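Local coordinates for De novo designed protein CA01 (Synthetic construct, PDB 5E6G) that has no known natural function, being a de novo designed, all-helical protein made to explore new protein structures, at residues Ile47-Asn50 and Arg56-Arg59; Glu108-Arg113 and Ala125-Phe130. One frame throughout, in Å; residues are numbered along the deposited sequence.

Contact 1: Ile47-Asn50 and Arg56-Arg59; sequences IARN and REDR
Ala48 presses its methyl onto the backbone of Glu57 where the end of helix 24-50 meets the beginning of helix 54-75, the two arms of an alpha-alpha hairpin joined by a short turn. Its CB lies 3.7 Å from Glu57 N, and the two CA atoms are only 5.1 Å apart, a separation that a residue as small as alanine permits beside the turn of a hairpin. The CB of Arg56 also comes up to this methyl, at 4.2 Å from Ala48 CB.

Glu57 also reaches back across the gap to Arg49. Its CG stands anti to the backbone N (chi1 -176°) and the chain runs on extended, which brings the carboxylate against the aliphatic part of the arginine rather than its charged end. Glu57 OE1 sits 3.1 Å from Arg49 CB, while OE2 lies beside CG and CD. The opposite charges come near without pairing: Arg49 NH1 stays 4.6 Å from Glu57 OE2, and guanidinium and carboxylate planes are turned 73° from each other.

What holds the carboxylate lies one helical turn further on, where Arg61 NE forms a salt bridge with Glu57 OE2; Arg56 NE is likewise taken by Asp53 in the turn region. With an alanine here in place of Glu57, the Arg49 methylenes would probably lose their cover on this side and Arg61 its carboxylate mate. Arg49 turns about its CG-CD bond (chi3 64°), and its CD lies 3.4 Å from Glu57 OE2.

Contact 2: Glu108-Arg113 and Ala125-Phe130; sequences EELVKR and ARQLVF
Leu110 carries the whole contact from its side, its two methyls parting to meet two successive residues of the helix opposite. The apolar share belongs to Leu110 CD1, which lies 3.6 Å from Leu128 CB and more loosely against Leu128 CD1. Leu128 also packs on Phe103, a residue of the same helix as Leu110.

Methyl against backbone comes next. Leu110 CD1 also presses on the main chain of Leu128, 3.3 Å from Leu128 N and 3.4 Å from Leu128 CA, the latter tighter than ordinary carbon packing. Helix 97-115 and helix 121-130 are consecutive in this all-helical fold, linked by a short connection, and here the first sends a leucine into the flank of the second; Leu110 and Leu128 are both buried. The reverse face of helix 121-130 is covered by others: Ala125 packs on Ala33 and Ile37, Val129 on Leu34 and Ala63.

At the margin a methyl also meets a polar side chain. Gln127 crosses Leu110 at a slant with its chain extended beyond CG, and brings the amide oxygen OE1 to 3.3 Å from Leu110 CD2. The CB of Gln127, pointing toward helix 97-115, rests 3.9 Å from both Leu110 CD1 and CD2.

Contact 1 and contact 2 each join helices that follow one another in the chain, and they come in series: the hairpin of 47-50 with 56-59 is complete before 108-113 with 125-130 begins. Their centres lie 23 Å apart on opposite sides of the middle of the chain, about 17 Å and 8 Å from it respectively, and their nearest atoms are about 7 Å apart without touching. Contact 1 is partly buried; contact 2 is buried. The helices themselves provide the connection, since Val129 and Phe130 on 125-130 reach Ala67 and Tyr60 of helix 54-75, which also carries 56-59.

Contact 1: Ile47-Asn50 and Arg56-Arg59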
loop_
_atom_site.group_PDB
_atom_site.type_symbol
_atom_site.label_atom_id
_atom_site.label_comp_id
_atom_site.label_asym_id
_atom_site.label_seq_id
_atom_site.Cartn_x
_atom_site.Cartn_y
_atom_site.Cartn_z
ATOM N N ILE A 47 -0.890 15.433 11.083
ATOM C CA ILE A 47 0.118 15.642 12.117
ATOM C C ILE A 47 1.423 16.157 11.519
ATOM O O ILE A 47 2.021 17.102 12.035
ATOM C CB ILE A 47 0.395 14.336 12.898
ATOM C CG1 ILE A 47 -0.866 13.890 13.642
ATOM C CG2 ILE A 47 1.552 14.528 13.886
ATOM C CD1 ILE A 47 -0.740 12.550 14.351
ATOM N N ALA A 48 1.862 15.531 10.432
ATOM C CA ALA A 48 3.112 15.908 9.784
ATOM C C ALA A 48 3.038 17.331 9.240
ATOM O O ALA A 48 4.003 18.091 9.327
ATOM C CB ALA A 48 3.441 14.931 8.666
ATOM N N ARG A 49 1.884 17.684 8.684
ATOM C CA ARG A 49 1.690 18.995 8.074
ATOM C C ARG A 49 1.617 20.091 9.133
ATOM O O ARG A 49 2.173 21.177 8.955
ATOM C CB ARG A 49 0.419 18.998 7.220
ATOM C CG ARG A 49 0.251 20.233 6.345
ATOM C CD ARG A 49 -1.045 20.176 5.549
ATOM N NE ARG A 49 -2.220 20.198 6.424
ATOM C CZ ARG A 49 -3.318 19.463 6.248
ATOM N NH1 ARG A 49 -3.422 18.633 5.216
ATOM N NH2 ARG A 49 -4.327 19.567 7.107
ATOM N N ASN A 50 0.929 19.801 10.234
ATOM C CA ASN A 50 0.806 20.750 11.333
ATOM C C ASN A 50 2.156 21.056 11.971
ATOM O O ASN A 50 2.363 22.142 12.513
ATOM C CB ASN A 50 -0.157 20.214 12.396
ATOM C CG ASN A 50 -1.600 20.196 11.923
ATOM O OD1 ASN A 50 -1.954 20.854 10.944
ATOM N ND2 ASN A 50 -2.441 19.446 12.626
ATOM N N ARG A 56 8.192 14.149 5.844
ATOM C CA ARG A 56 7.336 13.128 6.429
ATOM C C ARG A 56 5.948 13.148 5.797
ATOM O O ARG A 56 5.372 12.096 5.514
ATOM C CB ARG A 56 7.234 13.345 7.938
ATOM C CG ARG A 56 6.646 12.187 8.722
ATOM C CD ARG A 56 6.980 12.334 10.198
ATOM N NE ARG A 56 8.425 12.358 10.417
ATOM C CZ ARG A 56 9.199 11.278 10.477
ATOM N NH1 ARG A 56 8.680 10.065 10.343
ATOM N NH2 ARG A 56 10.503 11.413 10.678
ATOM N N GLU A 57 5.415 14.347 5.582
ATOM C CA GLU A 57 4.087 14.501 4.996
ATOM C C GLU A 57 4.030 13.895 3.597
ATOM O O GLU A 57 3.125 13.124 3.289
ATOM C CB GLU A 57 3.688 15.980 4.941
ATOM C CG GLU A 57 2.274 16.209 4.442
ATOM C CD GLU A 57 1.883 17.683 4.393
ATOM O OE1 GLU A 57 2.563 18.495 5.053
ATOM O OE2 GLU A 57 0.884 18.017 3.708
ATOM N N ASP A 58 5.003 14.247 2.762
ATOM C CA ASP A 58 5.067 13.741 1.396
ATOM C C ASP A 58 5.109 12.218 1.364
ATOM O O ASP A 58 4.389 11.586 0.591
ATOM C CB ASP A 58 6.290 14.308 0.671
ATOM C CG ASP A 58 6.202 15.807 0.462
ATOM O OD1 ASP A 58 5.096 16.369 0.610
ATOM O OD2 ASP A 58 7.239 16.422 0.140
ATOM N N ARG A 59 5.951 11.637 2.211
ATOM C CA ARG A 59 6.094 10.189 2.279
ATOM C C ARG A 59 4.761 9.516 2.598
ATOM O O ARG A 59 4.401 8.513 1.978
ATOM C CB ARG A 59 7.146 9.809 3.322
ATOM C CG ARG A 59 8.576 10.098 2.886
ATOM C CD ARG A 59 9.537 10.041 4.064
ATOM N NE ARG A 59 9.438 8.775 4.784
ATOM C CZ ARG A 59 9.801 8.596 6.050
ATOM N NH1 ARG A 59 10.287 9.605 6.762
ATOM N NH2 ARG A 59 9.668 7.403 6.611
#

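Contact 2: Glu108-Arg113 and Ala125-Phe130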
loop_
_atom_site.group_PDB
_atom_site.type_symbol
_atom_site.label_atom_id
_atom_site.label_comp_id
_atom_site.label_asym_id
_atom_site.label_seq_id
_atom_site.Cartn_x
_atom_site.Cartn_y
_atom_site.Cartn_z
ATOM N N GLU A 108 5.805 -8.483 -4.177
ATOM C CA GLU A 108 6.080 -9.824 -4.685
ATOM C C GLU A 108 6.479 -10.761 -3.553
ATOM O O GLU A 108 6.095 -11.929 -3.533
ATOM C CB GLU A 108 7.186 -9.777 -5.741
ATOM C CG GLU A 108 6.766 -9.107 -7.038
ATOM C CD GLU A 108 7.930 -8.868 -7.977
ATOM O OE1 GLU A 108 9.036 -9.373 -7.700
ATOM O OE2 GLU A 108 7.737 -8.169 -8.994
ATOM N N GLU A 109 7.249 -10.231 -2.610
ATOM C CA GLU A 109 7.688 -10.996 -1.452
ATOM C C GLU A 109 6.506 -11.295 -0.537
ATOM O O GLU A 109 6.393 -12.394 0.004
ATOM C CB GLU A 109 8.777 -10.226 -0.696
ATOM C CG GLU A 109 9.604 -11.076 0.258
ATOM C CD GLU A 109 10.866 -10.372 0.732
ATOM O OE1 GLU A 109 11.365 -9.476 0.016
ATOM O OE2 GLU A 109 11.361 -10.717 1.824
ATOM N N LEU A 110 5.622 -10.313 -0.377
ATOM C CA LEU A 110 4.452 -10.461 0.483
ATOM C C LEU A 110 3.432 -11.437 -0.097
ATOM O O LEU A 110 2.758 -12.145 0.649
ATOM C CB LEU A 110 3.787 -9.104 0.718
ATOM C CG LEU A 110 4.493 -8.144 1.679
ATOM C CD1 LEU A 110 3.809 -6.786 1.663
ATOM C CD2 LEU A 110 4.522 -8.704 3.093
ATOM N N VAL A 111 3.305 -11.458 -1.422
ATOM C CA VAL A 111 2.413 -12.399 -2.092
ATOM C C VAL A 111 2.832 -13.827 -1.763
ATOM O O VAL A 111 2.001 -14.662 -1.403
ATOM C CB VAL A 111 2.414 -12.186 -3.626
ATOM C CG1 VAL A 111 1.816 -13.394 -4.356
ATOM C CG2 VAL A 111 1.651 -10.921 -3.986
ATOM N N LYS A 112 4.129 -14.092 -1.896
ATOM C CA LYS A 112 4.710 -15.379 -1.528
ATOM C C LYS A 112 4.339 -15.780 -0.108
ATOM O O LYS A 112 3.866 -16.889 0.132
ATOM C CB LYS A 112 6.231 -15.323 -1.656
ATOM C CG LYS A 112 6.765 -15.496 -3.068
ATOM C CD LYS A 112 8.065 -14.717 -3.283
ATOM C CE LYS A 112 9.042 -14.856 -2.114
ATOM N NZ LYS A 112 10.321 -14.136 -2.369
ATOM N N ARG A 113 4.557 -14.867 0.831
ATOM C CA ARG A 113 4.311 -15.145 2.239
ATOM C C ARG A 113 2.820 -15.204 2.543
ATOM O O ARG A 113 2.398 -15.843 3.507
ATOM C CB ARG A 113 4.989 -14.088 3.111
ATOM C CG ARG A 113 6.478 -14.332 3.295
ATOM C CD ARG A 113 7.152 -13.205 4.057
ATOM N NE ARG A 113 6.565 -12.998 5.378
ATOM C CZ ARG A 113 6.785 -13.780 6.431
ATOM N NH1 ARG A 113 7.577 -14.840 6.327
ATOM N NH2 ARG A 113 6.207 -13.506 7.592
ATOM N N ALA A 125 -1.444 -5.986 3.987
ATOM C CA ALA A 125 -1.800 -4.609 3.672
ATOM C C ALA A 125 -0.830 -3.617 4.306
ATOM O O ALA A 125 -0.349 -2.701 3.642
ATOM C CB ALA A 125 -3.223 -4.317 4.124
ATOM N N ARG A 126 -0.542 -3.804 5.590
ATOM C CA ARG A 126 0.310 -2.872 6.323
ATOM C C ARG A 126 1.736 -2.858 5.787
ATOM O O ARG A 126 2.280 -1.799 5.477
ATOM C CB ARG A 126 0.320 -3.217 7.812
ATOM C CG ARG A 126 -1.016 -2.991 8.487
ATOM C CD ARG A 126 -0.880 -2.845 9.989
ATOM N NE ARG A 126 -2.141 -2.421 10.590
ATOM C CZ ARG A 126 -2.586 -1.168 10.592
ATOM N NH1 ARG A 126 -1.873 -0.202 10.024
ATOM N NH2 ARG A 126 -3.746 -0.878 11.162
ATOM N N GLN A 127 2.336 -4.036 5.669
ATOM C CA GLN A 127 3.716 -4.142 5.210
ATOM C C GLN A 127 3.872 -3.693 3.759
ATOM O O GLN A 127 4.914 -3.162 3.375
ATOM C CB GLN A 127 4.214 -5.578 5.375
ATOM C CG GLN A 127 4.397 -5.977 6.831
ATOM C CD GLN A 127 4.824 -7.418 6.999
ATOM O OE1 GLN A 127 5.550 -7.965 6.169
ATOM N NE2 GLN A 127 4.369 -8.045 8.077
ATOM N N LEU A 128 2.834 -3.904 2.957
ATOM C CA LEU A 128 2.857 -3.501 1.555
ATOM C C LEU A 128 2.948 -1.983 1.435
ATOM O O LEU A 128 3.725 -1.456 0.641
ATOM C CB LEU A 128 1.611 -4.020 0.829
ATOM C CG LEU A 128 1.469 -3.661 -0.652
ATOM C CD1 LEU A 128 2.517 -4.384 -1.484
ATOM C CD2 LEU A 128 0.067 -3.984 -1.146
ATOM N N VAL A 129 2.159 -1.286 2.245
ATOM C CA VAL A 129 2.069 0.165 2.167
ATOM C C VAL A 129 3.210 0.856 2.919
ATOM O O VAL A 129 3.768 1.843 2.436
ATOM C CB VAL A 129 0.710 0.658 2.727
ATOM C CG1 VAL A 129 0.656 2.182 2.794
ATOM C CG2 VAL A 129 -0.429 0.131 1.876
ATOM N N PHE A 130 3.561 0.335 4.090
ATOM C CA PHE A 130 4.464 1.046 4.996
ATOM C C PHE A 130 5.943 0.731 4.792
ATOM O O PHE A 130 6.793 1.576 5.071
ATOM C CB PHE A 130 4.080 0.755 6.449
ATOM C CG PHE A 130 2.869 1.514 6.914
ATOM C CD1 PHE A 130 2.984 2.824 7.343
ATOM C CD2 PHE A 130 1.618 0.920 6.919
ATOM C CE1 PHE A 130 1.876 3.528 7.770
ATOM C CE2 PHE A 130 0.506 1.619 7.345
ATOM C CZ PHE A 130 0.635 2.924 7.771
#